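Local coordinates for protein ylmH (Streptococcus pneumoniae, PDB 2FPH) that probably binds RNA or another nucleic acid through an RRM-like domain and is thought to act in bacterial cell division, at residues A[143-148]-A[153-158]; A[121-126]-A[130-135]; A[86-91]-A[136-141]; A[103-108]-A[117-122]. All blocks are in the same frame, centred on the assembly; numbering follows the deposited sequence.

Contact 1: A[143-148]-A[153-158]; sequences DGLKKI and VSLEER
Val153 sits against Lys146 and Ile148 with its two methyls turned to different neighbours. CG1 meets Ile148 CG1 at 3.6 Å, the two side chains crossing at about a right angle, while CG2 lies 3.5 Å from the carbonyl O of Leu145. That split follows from chi1 of -54°, which sets CG1 beside the backbone N and CG2 between N and the carbonyl carbon. The backbones join through Val153 N, which gives a nearly straight bond to Lys146 O at 3.0 Å (165°). Lys146 starts away from strand 154-157, but its chain bends at chi2, chi3 and chi4 and folds back until NZ donates to Val153 O at 2.8 Å. The two residues therefore hold each other by one main-chain bond and one ammonium bond. Further along, Leu145 CD1 approaches Leu155 CD1 obliquely at 4.2 Å, and a water bridges the strand and the turn by donating to Leu145 O and accepting from Leu155 N. Leu145 also rests on Ile104 of helix 97-105. The chain leaves helix 138-144 at Leu145, where the backbone fits an inverse gamma turn with a weak bond, and passes into the beta hairpin of strands 147-148 and 151-157 at one edge of the sheet.

Contact 2: A[121-126]-A[130-135]; sequences DILVDE and QIMINQ
Ile131 and Ile122 lie side by side on the helix-covered face of the sheet, pointing the same way. From CB of Ile131 the chain leaves with CG1 anti to the backbone N (chi1 -174°) and stays extended to the tip. CG1 passes 3.8 Å from Ile122 CG1 and equally near the carbonyl O of Asp121; CD1 then closes to 3.7 Å from Ile122 CG1. The other branch, CG2, turns toward Leu155, and the side chain as a whole also packs on Ile104 and Phe141, so one isoleucine touches both helices packed on this face. Its CA takes part as well, sending a CA-H...O contact to Asp121 O.

That same oxygen accepts Met132 N at 3.1 Å. Leu123 and Gln130 form the hydrogen-bonded pair, with Leu123 N to Gln130 O at 3.0 Å and Gln130 N to Leu123 O at 2.9 Å. On the face that carries Leu123, Gln130 and Met132, Leu123 CD1 touches both Gln130 OE1, at 3.8 Å, and Met132 CE, at 4.2 Å. The Gln130 amide is held chiefly from the C-terminal segment: OE1 accepts from Ile164 N, and NE2 donates to Glu162 O and Glu89 OE1. OD1 of Asp121 accepts from Tyr66 N and OD2 from Glu65 N. The pairing is that of an antiparallel beta hairpin, strands 119-123 and 130-134, at the edge of the five-stranded sheet.

Contact 3: A[86-91]-A[136-141]; sequences SLQEIV and QFLLLF
Strand 86-91 passes the first turn of helix 138-144 without any backbone bond between them; the closest CA atoms, those of Ser86 and Leu138, are 7.7 Å apart. Phe137 holds the N-cap position, and its carbonyl O accepts Phe141 N at 3.2 Å, opening the helical bonding pattern. Across the remaining distance the contact is made by the side chain of Leu138. Its chi1 of 179° swings CG away from the backbone N and carries CD1 to the Gln88 amide, 3.3 Å from NE2 and 3.7 Å from CD; the two side chains cross at about a right angle. Ser86 OG also flanks this methyl, at 4.1 Å. The order of strand 85-91, helix 97-105, strands 119-123 and 130-134, helix 138-144 and strand 151-157 is the beta-alpha-beta-beta-alpha-beta arrangement, consistent with the RRM clan; here its central first strand meets its second helix. The Gln88 chain bends at chi2 (-68°), bringing its amide round so that NE2 donates to Ser86 OG at 2.8 Å, with the oxygen close to the amide plane. Gln88 OE1 is engaged by NE2 of Gln142, one turn beyond Leu138, so both ends of the amide are held and its rotation is fixed. Ser86 OG is in addition bonded to Glu157 OE2, which ties the polar pair to strand 151-157.

Contact 4: A[103-108]-A[117-122]; sequences KILGTV and KLFGDI
Ile104 CG2 lies over one face of the Phe119 ring, 3.4 Å from CE1 and 3.6 Å from CZ, while Leu105 CD2 comes at the ring edge, close to the plane, 4.0 Å from CZ. Consecutive residues of the helix thus take one face and the edge of a single ring. A chi1 of 62° turns the ring of Phe119 from strand 119-122 toward the helix. Beside this pair, Ile104 CD1 meets Ile122 CD1 at 4.2 Å, adding a second link to the same strand.

In the next shell, Phe119 is packed on Ile131 and Ile133 of strand 130-134, on Phe141 of helix 138-144 and on His101, one turn before Ile104 in helix 97-105. Ile104 rests on Ile131 and Phe141 as well, and its backbone is bonded to Ile114. Leu105 sits at the exposed rim, whereas Ile104, Phe119 and Ile122 are buried. No hydrogen bond crosses between the two segments: helix and edge strand are joined by apolar methyl and ring contact, and therefore by shape and the burial of hydrocarbon surface, most of it away from solvent.

In the fold
All four contacts belong to the putative RNA-binding domain and its five-stranded sheet. Contacts 2, 3 and 4 are largely buried, whereas contact 1, whose centre is about 18 Å from the centre of the chain, is partly open at a sheet edge. Contacts 1 and 2 are hairpins at opposite edges: contact 2 rests on three main-chain bonds, contact 1 on one, helped by a lysine and a water. Contacts 3 and 4 set helices on the sheet by side chains alone, an amide beside a methyl in contact 3, pure hydrocarbon in contact 4. Strand 119-123 serves contacts 2 and 4; contact 3 uses the start of helix 138-144, contact 1 the turn just past its end. Strand 86-91 pairs with a strand of each hairpin.

Contact 1: A[143-148]-A[153-158]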
loop_
_atom_site.group_PDB
_atom_site.type_symbol
_atom_site.label_atom_id
_atom_site.label_comp_id
_atom_site.label_asym_id
_atom_site.label_seq_id
_atom_site.Cartn_x
_atom_site.Cartn_y
_atom_site.Cartn_z
ATOM N N ASP A 143 16.665 -6.155 -3.886
ATOM C CA ASP A 143 17.591 -6.810 -4.819
ATOM C C ASP A 143 17.262 -6.532 -6.290
ATOM O O ASP A 143 18.132 -6.648 -7.141
ATOM C CB ASP A 143 17.666 -8.334 -4.547
ATOM C CG ASP A 143 18.282 -8.653 -3.204
ATOM O OD1 ASP A 143 19.104 -7.848 -2.710
ATOM O OD2 ASP A 143 17.974 -9.682 -2.535
ATOM N N GLY A 144 16.040 -6.128 -6.601
ATOM C CA GLY A 144 15.633 -5.949 -7.980
ATOM C C GLY A 144 15.772 -4.511 -8.462
ATOM O O GLY A 144 16.067 -4.274 -9.619
ATOM N N LEU A 145 15.534 -3.543 -7.588
ATOM C CA LEU A 145 15.573 -2.124 -7.958
ATOM C C LEU A 145 16.973 -1.583 -7.728
ATOM O O LEU A 145 17.271 -1.014 -6.672
ATOM C CB LEU A 145 14.532 -1.317 -7.148
ATOM C CG LEU A 145 13.472 -0.381 -7.767
ATOM C CD1 LEU A 145 13.113 0.742 -6.814
ATOM C CD2 LEU A 145 13.719 0.132 -9.198
ATOM N N LYS A 146 17.845 -1.793 -8.721
ATOM C CA LYS A 146 19.259 -1.434 -8.621
ATOM C C LYS A 146 19.691 -0.347 -9.638
ATOM O O LYS A 146 20.787 0.176 -9.551
ATOM C CB LYS A 146 20.167 -2.677 -8.710
ATOM C CG LYS A 146 20.103 -3.567 -7.451
ATOM C CD LYS A 146 21.312 -3.353 -6.441
ATOM C CE LYS A 146 21.068 -2.304 -5.299
ATOM N NZ LYS A 146 22.103 -1.133 -5.188
ATOM N N LYS A 147 18.819 -0.021 -10.580
ATOM C CA LYS A 147 19.021 1.130 -11.471
ATOM C C LYS A 147 17.693 1.633 -11.982
ATOM O O LYS A 147 16.736 0.894 -12.146
ATOM C CB LYS A 147 19.955 0.838 -12.653
ATOM C CG LYS A 147 19.274 0.555 -14.008
ATOM C CD LYS A 147 20.287 0.337 -15.142
ATOM C CE LYS A 147 19.583 -0.306 -16.339
ATOM N NZ LYS A 147 20.531 -0.541 -17.471
ATOM N N ILE A 148 17.646 2.929 -12.169
ATOM C CA ILE A 148 16.517 3.503 -12.840
ATOM C C ILE A 148 17.052 4.370 -13.964
ATOM O O ILE A 148 17.752 5.330 -13.721
ATOM C CB ILE A 148 15.629 4.221 -11.848
ATOM C CG1 ILE A 148 16.358 5.301 -11.096
ATOM C CG2 ILE A 148 15.082 3.222 -10.811
ATOM C CD1 ILE A 148 15.435 6.378 -10.659
ATOM N N VAL A 153 20.791 2.856 -8.287
ATOM C CA VAL A 153 20.135 3.192 -7.027
ATOM C C VAL A 153 20.311 2.041 -6.023
ATOM O O VAL A 153 20.552 0.902 -6.423
ATOM C CB VAL A 153 18.626 3.530 -7.225
ATOM C CG1 VAL A 153 18.479 4.622 -8.259
ATOM C CG2 VAL A 153 17.814 2.345 -7.659
ATOM N N SER A 154 20.185 2.377 -4.740
ATOM C CA SER A 154 20.163 1.400 -3.650
ATOM C C SER A 154 19.043 1.679 -2.677
ATOM O O SER A 154 18.976 2.745 -2.131
ATOM C CB SER A 154 21.505 1.457 -2.887
ATOM O OG SER A 154 21.534 0.546 -1.788
ATOM N N LEU A 155 18.167 0.710 -2.426
ATOM C CA LEU A 155 17.075 0.897 -1.473
ATOM C C LEU A 155 17.510 0.568 -0.047
ATOM O O LEU A 155 18.052 -0.513 0.177
ATOM C CB LEU A 155 15.912 -0.017 -1.816
ATOM C CG LEU A 155 14.939 0.356 -2.916
ATOM C CD1 LEU A 155 13.829 -0.641 -2.963
ATOM C CD2 LEU A 155 14.321 1.684 -2.735
ATOM N N GLU A 156 17.248 1.481 0.890
ATOM C CA GLU A 156 17.487 1.273 2.321
ATOM C C GLU A 156 16.259 1.597 3.157
ATOM O O GLU A 156 15.588 2.573 2.877
ATOM C CB GLU A 156 18.586 2.218 2.764
ATOM C CG GLU A 156 19.956 1.900 2.161
ATOM C CD GLU A 156 20.986 2.939 2.517
ATOM O OE1 GLU A 156 20.762 3.738 3.454
ATOM O OE2 GLU A 156 22.020 2.974 1.843
ATOM N N GLU A 157 16.029 0.801 4.206
ATOM C CA GLU A 157 15.003 1.054 5.250
ATOM C C GLU A 157 15.177 2.431 5.918
ATOM O O GLU A 157 16.298 2.789 6.338
ATOM C CB GLU A 157 15.141 -0.004 6.358
ATOM C CG GLU A 157 14.076 -1.098 6.501
ATOM C CD GLU A 157 12.762 -0.640 7.125
ATOM O OE1 GLU A 157 12.647 0.543 7.540
ATOM O OE2 GLU A 157 11.822 -1.476 7.169
ATOM N N ARG A 158 14.106 3.202 6.008
ATOM C CA ARG A 158 14.027 4.435 6.801
ATOM C C ARG A 158 12.791 4.413 7.724
ATOM O O ARG A 158 11.736 3.947 7.302
ATOM C CB ARG A 158 13.824 5.645 5.901
ATOM C CG ARG A 158 14.931 5.946 4.944
ATOM C CD ARG A 158 16.114 6.566 5.612
ATOM N NE ARG A 158 17.310 5.819 5.281
ATOM C CZ ARG A 158 18.269 6.234 4.478
ATOM N NH1 ARG A 158 18.247 7.433 3.903
ATOM N NH2 ARG A 158 19.282 5.428 4.263
HETATM O O HOH W 1 18.275 -1.585 -4.255
#

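Contact 2: A[121-126]-A[130-135]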
loop_
_atom_site.group_PDB
_atom_site.type_symbol
_atom_site.label_atom_id
_atom_site.label_comp_id
_atom_site.label_asym_id
_atom_site.label_seq_id
_atom_site.Cartn_x
_atom_site.Cartn_y
_atom_site.Cartn_z
ATOM N N ASP A 121 2.729 4.695 -2.108
ATOM C CA ASP A 121 3.179 5.965 -2.602
ATOM C C ASP A 121 4.631 5.938 -2.956
ATOM O O ASP A 121 5.469 5.327 -2.259
ATOM C CB ASP A 121 3.011 7.048 -1.524
ATOM C CG ASP A 121 1.564 7.390 -1.211
ATOM O OD1 ASP A 121 0.617 6.912 -1.843
ATOM O OD2 ASP A 121 1.309 8.251 -0.357
ATOM N N ILE A 122 4.947 6.629 -4.042
ATOM C CA ILE A 122 6.334 6.990 -4.345
ATOM C C ILE A 122 6.421 8.504 -4.109
ATOM O O ILE A 122 5.595 9.260 -4.618
ATOM C CB ILE A 122 6.666 6.637 -5.796
ATOM C CG1 ILE A 122 6.727 5.129 -6.051
ATOM C CG2 ILE A 122 7.980 7.306 -6.264
ATOM C CD1 ILE A 122 6.472 4.844 -7.556
ATOM N N LEU A 123 7.406 8.910 -3.316
ATOM C CA LEU A 123 7.533 10.238 -2.760
ATOM C C LEU A 123 8.844 10.860 -3.219
ATOM O O LEU A 123 9.924 10.228 -3.114
ATOM C CB LEU A 123 7.573 10.173 -1.248
ATOM C CG LEU A 123 6.431 9.420 -0.594
ATOM C CD1 LEU A 123 6.840 9.175 0.837
ATOM C CD2 LEU A 123 5.156 10.215 -0.680
ATOM N N VAL A 124 8.718 12.109 -3.667
ATOM C CA VAL A 124 9.768 12.931 -4.261
ATOM C C VAL A 124 9.163 14.348 -4.349
ATOM O O VAL A 124 7.984 14.473 -4.633
ATOM C CB VAL A 124 10.013 12.548 -5.743
ATOM C CG1 VAL A 124 11.232 13.259 -6.313
ATOM C CG2 VAL A 124 10.127 11.054 -5.960
ATOM N N ASP A 125 9.935 15.403 -4.147
ATOM C CA ASP A 125 9.587 16.726 -4.740
ATOM C C ASP A 125 10.841 17.358 -5.385
ATOM O O ASP A 125 10.782 18.437 -5.991
ATOM C CB ASP A 125 9.008 17.708 -3.699
ATOM C CG ASP A 125 7.567 17.379 -3.289
ATOM O OD1 ASP A 125 7.380 16.470 -2.438
ATOM O OD2 ASP A 125 6.571 18.003 -3.746
ATOM N N GLU A 126 11.944 16.608 -5.311
ATOM C CA GLU A 126 13.229 17.138 -4.941
ATOM C C GLU A 126 14.386 16.490 -5.721
ATOM O O GLU A 126 14.747 16.954 -6.783
ATOM C CB GLU A 126 13.393 16.932 -3.413
ATOM C CG GLU A 126 12.543 17.885 -2.533
ATOM C CD GLU A 126 11.712 17.176 -1.465
ATOM O OE1 GLU A 126 11.380 15.982 -1.637
ATOM O OE2 GLU A 126 11.380 17.816 -0.446
ATOM N N GLN A 130 11.689 8.173 -2.114
ATOM C CA GLN A 130 11.305 7.051 -1.271
ATOM C C GLN A 130 10.161 6.282 -1.884
ATOM O O GLN A 130 9.422 6.797 -2.690
ATOM C CB GLN A 130 10.882 7.482 0.128
ATOM C CG GLN A 130 12.028 8.161 0.914
ATOM C CD GLN A 130 11.522 8.842 2.165
ATOM O OE1 GLN A 130 10.311 9.111 2.282
ATOM N NE2 GLN A 130 12.427 9.112 3.105
ATOM N N ILE A 131 10.004 5.029 -1.464
ATOM C CA ILE A 131 8.807 4.245 -1.780
ATOM C C ILE A 131 8.335 3.439 -0.569
ATOM O O ILE A 131 9.180 2.948 0.190
ATOM C CB ILE A 131 9.129 3.360 -3.028
ATOM C CG1 ILE A 131 7.881 2.631 -3.503
ATOM C CG2 ILE A 131 10.343 2.410 -2.757
ATOM C CD1 ILE A 131 8.050 1.900 -4.737
ATOM N N MET A 132 6.998 3.386 -0.377
ATOM C CA MET A 132 6.322 2.605 0.645
ATOM C C MET A 132 5.966 1.266 0.008
ATOM O O MET A 132 5.319 1.240 -1.047
ATOM C CB MET A 132 5.031 3.331 1.058
ATOM C CG MET A 132 5.288 4.740 1.499
ATOM S SD MET A 132 3.889 5.574 2.366
ATOM C CE MET A 132 4.776 6.543 3.440
ATOM N N ILE A 133 6.471 0.180 0.572
ATOM C CA ILE A 133 6.246 -1.174 0.020
ATOM C C ILE A 133 5.661 -2.150 0.980
ATOM O O ILE A 133 5.726 -1.956 2.170
ATOM C CB ILE A 133 7.572 -1.764 -0.512
ATOM C CG1 ILE A 133 8.545 -2.048 0.656
ATOM C CG2 ILE A 133 8.157 -0.827 -1.585
ATOM C CD1 ILE A 133 9.624 -2.991 0.268
ATOM N N ASN A 134 5.061 -3.193 0.448
ATOM C CA ASN A 134 4.596 -4.358 1.223
ATOM C C ASN A 134 5.865 -5.094 1.661
ATOM O O ASN A 134 6.638 -5.483 0.839
ATOM C CB ASN A 134 3.756 -5.202 0.287
ATOM C CG ASN A 134 3.342 -6.555 0.871
ATOM O OD1 ASN A 134 3.964 -7.086 1.776
ATOM N ND2 ASN A 134 2.196 -7.070 0.383
ATOM N N GLN A 135 6.112 -5.207 2.978
ATOM C CA GLN A 135 7.425 -5.653 3.476
ATOM C C GLN A 135 7.644 -7.119 3.181
ATOM O O GLN A 135 8.746 -7.604 3.314
ATOM C CB GLN A 135 7.512 -5.527 4.994
ATOM C CG GLN A 135 7.298 -4.157 5.647
ATOM C CD GLN A 135 7.660 -4.180 7.148
ATOM O OE1 GLN A 135 8.292 -3.215 7.710
ATOM N NE2 GLN A 135 7.277 -5.293 7.809
#

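Contact 3: A[86-91]-A[136-141]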
loop_
_atom_site.group_PDB
_atom_site.type_symbol
_atom_site.label_atom_id
_atom_site.label_comp_id
_atom_site.label_asym_id
_atom_site.label_seq_id
_atom_site.Cartn_x
_atom_site.Cartn_y
_atom_site.Cartn_z
ATOM N N SER A 86 6.914 -1.095 4.703
ATOM C CA SER A 86 8.311 -0.672 4.892
ATOM C C SER A 86 8.487 0.655 4.133
ATOM O O SER A 86 7.900 0.833 3.053
ATOM C CB SER A 86 9.216 -1.731 4.281
ATOM O OG SER A 86 10.598 -1.534 4.514
ATOM N N LEU A 87 9.239 1.605 4.678
ATOM C CA LEU A 87 9.602 2.769 3.895
ATOM C C LEU A 87 10.999 2.498 3.367
ATOM O O LEU A 87 11.904 2.223 4.161
ATOM C CB LEU A 87 9.608 4.058 4.711
ATOM C CG LEU A 87 9.906 5.427 4.099
ATOM C CD1 LEU A 87 8.957 5.908 3.067
ATOM C CD2 LEU A 87 10.040 6.493 5.208
ATOM N N GLN A 88 11.199 2.653 2.061
ATOM C CA GLN A 88 12.522 2.505 1.465
ATOM C C GLN A 88 12.959 3.819 0.857
ATOM O O GLN A 88 12.269 4.380 0.008
ATOM C CB GLN A 88 12.521 1.408 0.366
ATOM C CG GLN A 88 12.195 0.019 0.901
ATOM C CD GLN A 88 13.280 -0.529 1.795
ATOM O OE1 GLN A 88 14.452 -0.639 1.385
ATOM N NE2 GLN A 88 12.902 -0.913 3.021
ATOM N N GLU A 89 14.126 4.289 1.304
ATOM C CA GLU A 89 14.811 5.378 0.623
ATOM C C GLU A 89 15.484 4.862 -0.625
ATOM O O GLU A 89 16.159 3.825 -0.601
ATOM C CB GLU A 89 15.904 5.975 1.491
ATOM C CG GLU A 89 16.454 7.247 0.883
ATOM C CD GLU A 89 15.842 8.510 1.443
ATOM O OE1 GLU A 89 15.277 8.478 2.563
ATOM O OE2 GLU A 89 15.972 9.545 0.751
ATOM N N ILE A 90 15.313 5.605 -1.710
ATOM C CA ILE A 90 15.926 5.261 -3.000
ATOM C C ILE A 90 17.185 6.098 -3.017
ATOM O O ILE A 90 17.132 7.264 -3.411
ATOM C CB ILE A 90 15.003 5.574 -4.190
ATOM C CG1 ILE A 90 13.701 4.754 -4.104
ATOM C CG2 ILE A 90 15.675 5.199 -5.506
ATOM C CD1 ILE A 90 12.626 5.069 -5.132
ATOM N N VAL A 91 18.272 5.511 -2.505
ATOM C CA VAL A 91 19.562 6.180 -2.361
ATOM C C VAL A 91 20.264 6.290 -3.736
ATOM O O VAL A 91 20.642 5.299 -4.359
ATOM C CB VAL A 91 20.498 5.520 -1.280
ATOM C CG1 VAL A 91 21.769 6.302 -1.121
ATOM C CG2 VAL A 91 19.771 5.457 0.105
ATOM N N GLN A 136 6.582 -7.853 2.877
ATOM C CA GLN A 136 6.726 -9.232 2.411
ATOM C C GLN A 136 7.569 -9.328 1.133
ATOM O O GLN A 136 8.204 -10.374 0.863
ATOM C CB GLN A 136 5.323 -9.877 2.218
ATOM C CG GLN A 136 5.297 -11.374 2.328
ATOM C CD GLN A 136 3.880 -11.921 2.418
ATOM O OE1 GLN A 136 3.419 -12.628 1.517
ATOM N NE2 GLN A 136 3.187 -11.573 3.472
ATOM N N PHE A 137 7.647 -8.235 0.373
ATOM C CA PHE A 137 8.336 -8.159 -0.914
ATOM C C PHE A 137 9.628 -7.300 -0.787
ATOM O O PHE A 137 10.152 -6.816 -1.732
ATOM C CB PHE A 137 7.316 -7.668 -1.959
ATOM C CG PHE A 137 6.237 -8.662 -2.204
ATOM C CD1 PHE A 137 6.472 -9.759 -3.028
ATOM C CD2 PHE A 137 5.018 -8.583 -1.546
ATOM C CE1 PHE A 137 5.459 -10.703 -3.246
ATOM C CE2 PHE A 137 4.026 -9.524 -1.755
ATOM C CZ PHE A 137 4.240 -10.582 -2.603
ATOM N N LEU A 138 10.178 -7.180 0.422
ATOM C CA LEU A 138 11.395 -6.362 0.630
ATOM C C LEU A 138 12.579 -6.787 -0.284
ATOM O O LEU A 138 13.251 -5.946 -0.905
ATOM C CB LEU A 138 11.820 -6.437 2.099
ATOM C CG LEU A 138 13.086 -5.652 2.469
ATOM C CD1 LEU A 138 12.846 -4.177 2.289
ATOM C CD2 LEU A 138 13.459 -5.959 3.875
ATOM N N LEU A 139 12.816 -8.098 -0.400
ATOM C CA LEU A 139 13.898 -8.575 -1.242
ATOM C C LEU A 139 13.637 -8.316 -2.707
ATOM O O LEU A 139 14.508 -7.881 -3.400
ATOM C CB LEU A 139 14.156 -10.059 -1.028
ATOM C CG LEU A 139 14.915 -10.445 0.231
ATOM C CD1 LEU A 139 15.535 -11.822 0.030
ATOM C CD2 LEU A 139 15.963 -9.459 0.572
ATOM N N LEU A 140 12.422 -8.539 -3.169
ATOM C CA LEU A 140 12.087 -8.216 -4.517
ATOM C C LEU A 140 12.512 -6.768 -4.819
ATOM O O LEU A 140 13.147 -6.521 -5.821
ATOM C CB LEU A 140 10.595 -8.456 -4.723
ATOM C CG LEU A 140 9.946 -8.229 -6.085
ATOM C CD1 LEU A 140 10.057 -6.807 -6.512
ATOM C CD2 LEU A 140 10.510 -9.169 -7.136
ATOM N N PHE A 141 12.202 -5.808 -3.951
ATOM C CA PHE A 141 12.602 -4.424 -4.189
ATOM C C PHE A 141 14.047 -4.134 -3.960
ATOM O O PHE A 141 14.686 -3.489 -4.790
ATOM C CB PHE A 141 11.747 -3.461 -3.329
ATOM C CG PHE A 141 10.402 -3.217 -3.878
ATOM C CD1 PHE A 141 9.332 -3.994 -3.489
ATOM C CD2 PHE A 141 10.167 -2.136 -4.727
ATOM C CE1 PHE A 141 8.034 -3.764 -4.012
ATOM C CE2 PHE A 141 8.886 -1.915 -5.213
ATOM C CZ PHE A 141 7.846 -2.716 -4.849
#

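Contact 4: A[103-108]-A[117-122]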
loop_
_atom_site.group_PDB
_atom_site.type_symbol
_atom_site.label_atom_id
_atom_site.label_comp_id
_atom_site.label_asym_id
_atom_site.label_seq_id
_atom_site.Cartn_x
_atom_site.Cartn_y
_atom_site.Cartn_z
ATOM N N LYS A 103 9.896 2.181 -13.776
ATOM C CA LYS A 103 10.900 1.173 -13.561
ATOM C C LYS A 103 10.305 0.083 -12.724
ATOM O O LYS A 103 10.518 -1.081 -12.990
ATOM C CB LYS A 103 12.130 1.753 -12.856
ATOM C CG LYS A 103 12.909 2.804 -13.613
ATOM C CD LYS A 103 13.075 2.593 -15.095
ATOM C CE LYS A 103 12.028 3.403 -15.961
ATOM N NZ LYS A 103 11.980 4.904 -15.714
ATOM N N ILE A 104 9.554 0.467 -11.701
ATOM C CA ILE A 104 8.895 -0.507 -10.846
ATOM C C ILE A 104 7.880 -1.401 -11.593
ATOM O O ILE A 104 7.913 -2.601 -11.429
ATOM C CB ILE A 104 8.285 0.170 -9.603
ATOM C CG1 ILE A 104 9.444 0.729 -8.744
ATOM C CG2 ILE A 104 7.515 -0.870 -8.784
ATOM C CD1 ILE A 104 9.043 1.492 -7.629
ATOM N N LEU A 105 7.006 -0.843 -12.419
ATOM C CA LEU A 105 5.963 -1.679 -13.039
ATOM C C LEU A 105 6.478 -2.605 -14.150
ATOM O O LEU A 105 5.796 -3.569 -14.495
ATOM C CB LEU A 105 4.808 -0.845 -13.605
ATOM C CG LEU A 105 4.369 0.338 -12.791
ATOM C CD1 LEU A 105 4.011 1.481 -13.765
ATOM C CD2 LEU A 105 3.226 -0.068 -11.906
ATOM N N GLY A 106 7.650 -2.298 -14.713
ATOM C CA GLY A 106 8.341 -3.155 -15.701
ATOM C C GLY A 106 8.896 -2.217 -16.734
ATOM O O GLY A 106 8.075 -1.448 -17.267
ATOM N N THR A 107 10.205 -2.211 -17.068
ATOM C CA THR A 107 11.295 -3.221 -16.802
ATOM C C THR A 107 11.014 -4.680 -17.204
ATOM O O THR A 107 9.883 -5.168 -17.029
ATOM C CB THR A 107 11.904 -3.119 -15.404
ATOM O OG1 THR A 107 10.887 -3.120 -14.389
ATOM C CG2 THR A 107 12.612 -1.785 -15.245
ATOM N N VAL A 108 12.037 -5.416 -17.678
ATOM C CA VAL A 108 13.451 -5.401 -17.193
ATOM C C VAL A 108 14.417 -4.238 -17.586
ATOM O O VAL A 108 14.550 -3.921 -18.772
ATOM C CB VAL A 108 14.135 -6.774 -17.587
ATOM C CG1 VAL A 108 15.462 -7.004 -16.840
ATOM C CG2 VAL A 108 13.181 -7.957 -17.335
ATOM N N LYS A 117 -0.404 -3.146 -6.686
ATOM C CA LYS A 117 -0.962 -3.497 -5.359
ATOM C C LYS A 117 0.100 -3.847 -4.295
ATOM O O LYS A 117 -0.247 -3.965 -3.058
ATOM C CB LYS A 117 -1.970 -4.653 -5.441
ATOM C CG LYS A 117 -3.346 -4.259 -5.928
ATOM C CD LYS A 117 -4.491 -4.619 -4.988
ATOM C CE LYS A 117 -5.545 -3.525 -4.768
ATOM N NZ LYS A 117 -6.950 -4.104 -4.817
ATOM N N LEU A 118 1.361 -4.040 -4.726
ATOM C CA LEU A 118 2.445 -4.465 -3.791
ATOM C C LEU A 118 3.217 -3.271 -3.211
ATOM O O LEU A 118 4.111 -3.452 -2.380
ATOM C CB LEU A 118 3.499 -5.404 -4.448
ATOM C CG LEU A 118 2.966 -6.733 -5.003
ATOM C CD1 LEU A 118 4.089 -7.474 -5.690
ATOM C CD2 LEU A 118 2.364 -7.543 -3.853
ATOM N N PHE A 119 2.869 -2.076 -3.628
ATOM C CA PHE A 119 3.485 -0.858 -3.119
ATOM C C PHE A 119 2.484 0.267 -3.122
ATOM O O PHE A 119 1.443 0.195 -3.798
ATOM C CB PHE A 119 4.758 -0.456 -3.879
ATOM C CG PHE A 119 4.594 -0.137 -5.341
ATOM C CD1 PHE A 119 4.508 -1.161 -6.282
ATOM C CD2 PHE A 119 4.534 1.186 -5.795
ATOM C CE1 PHE A 119 4.295 -0.875 -7.602
ATOM C CE2 PHE A 119 4.386 1.460 -7.131
ATOM C CZ PHE A 119 4.275 0.429 -8.042
ATOM N N GLY A 120 2.827 1.304 -2.379
ATOM C CA GLY A 120 1.945 2.442 -2.225
ATOM C C GLY A 120 2.584 3.643 -2.887
ATOM O O GLY A 120 2.963 3.586 -4.054
ATOM N N ASP A 121 2.729 4.695 -2.108
ATOM C CA ASP A 121 3.179 5.965 -2.602
ATOM C C ASP A 121 4.631 5.938 -2.956
ATOM O O ASP A 121 5.469 5.327 -2.259
ATOM C CB ASP A 121 3.011 7.048 -1.524
ATOM C CG ASP A 121 1.564 7.390 -1.211
ATOM O OD1 ASP A 121 0.617 6.912 -1.843
ATOM O OD2 ASP A 121 1.309 8.251 -0.357
ATOM N N ILE A 122 4.947 6.629 -4.042
ATOM C CA ILE A 122 6.334 6.990 -4.345
ATOM C C ILE A 122 6.421 8.504 -4.109
ATOM O O ILE A 122 5.595 9.260 -4.618
ATOM C CB ILE A 122 6.666 6.637 -5.796
ATOM C CG1 ILE A 122 6.727 5.129 -6.051
ATOM C CG2 ILE A 122 7.980 7.306 -6.264
ATOM C CD1 ILE A 122 6.472 4.844 -7.556
#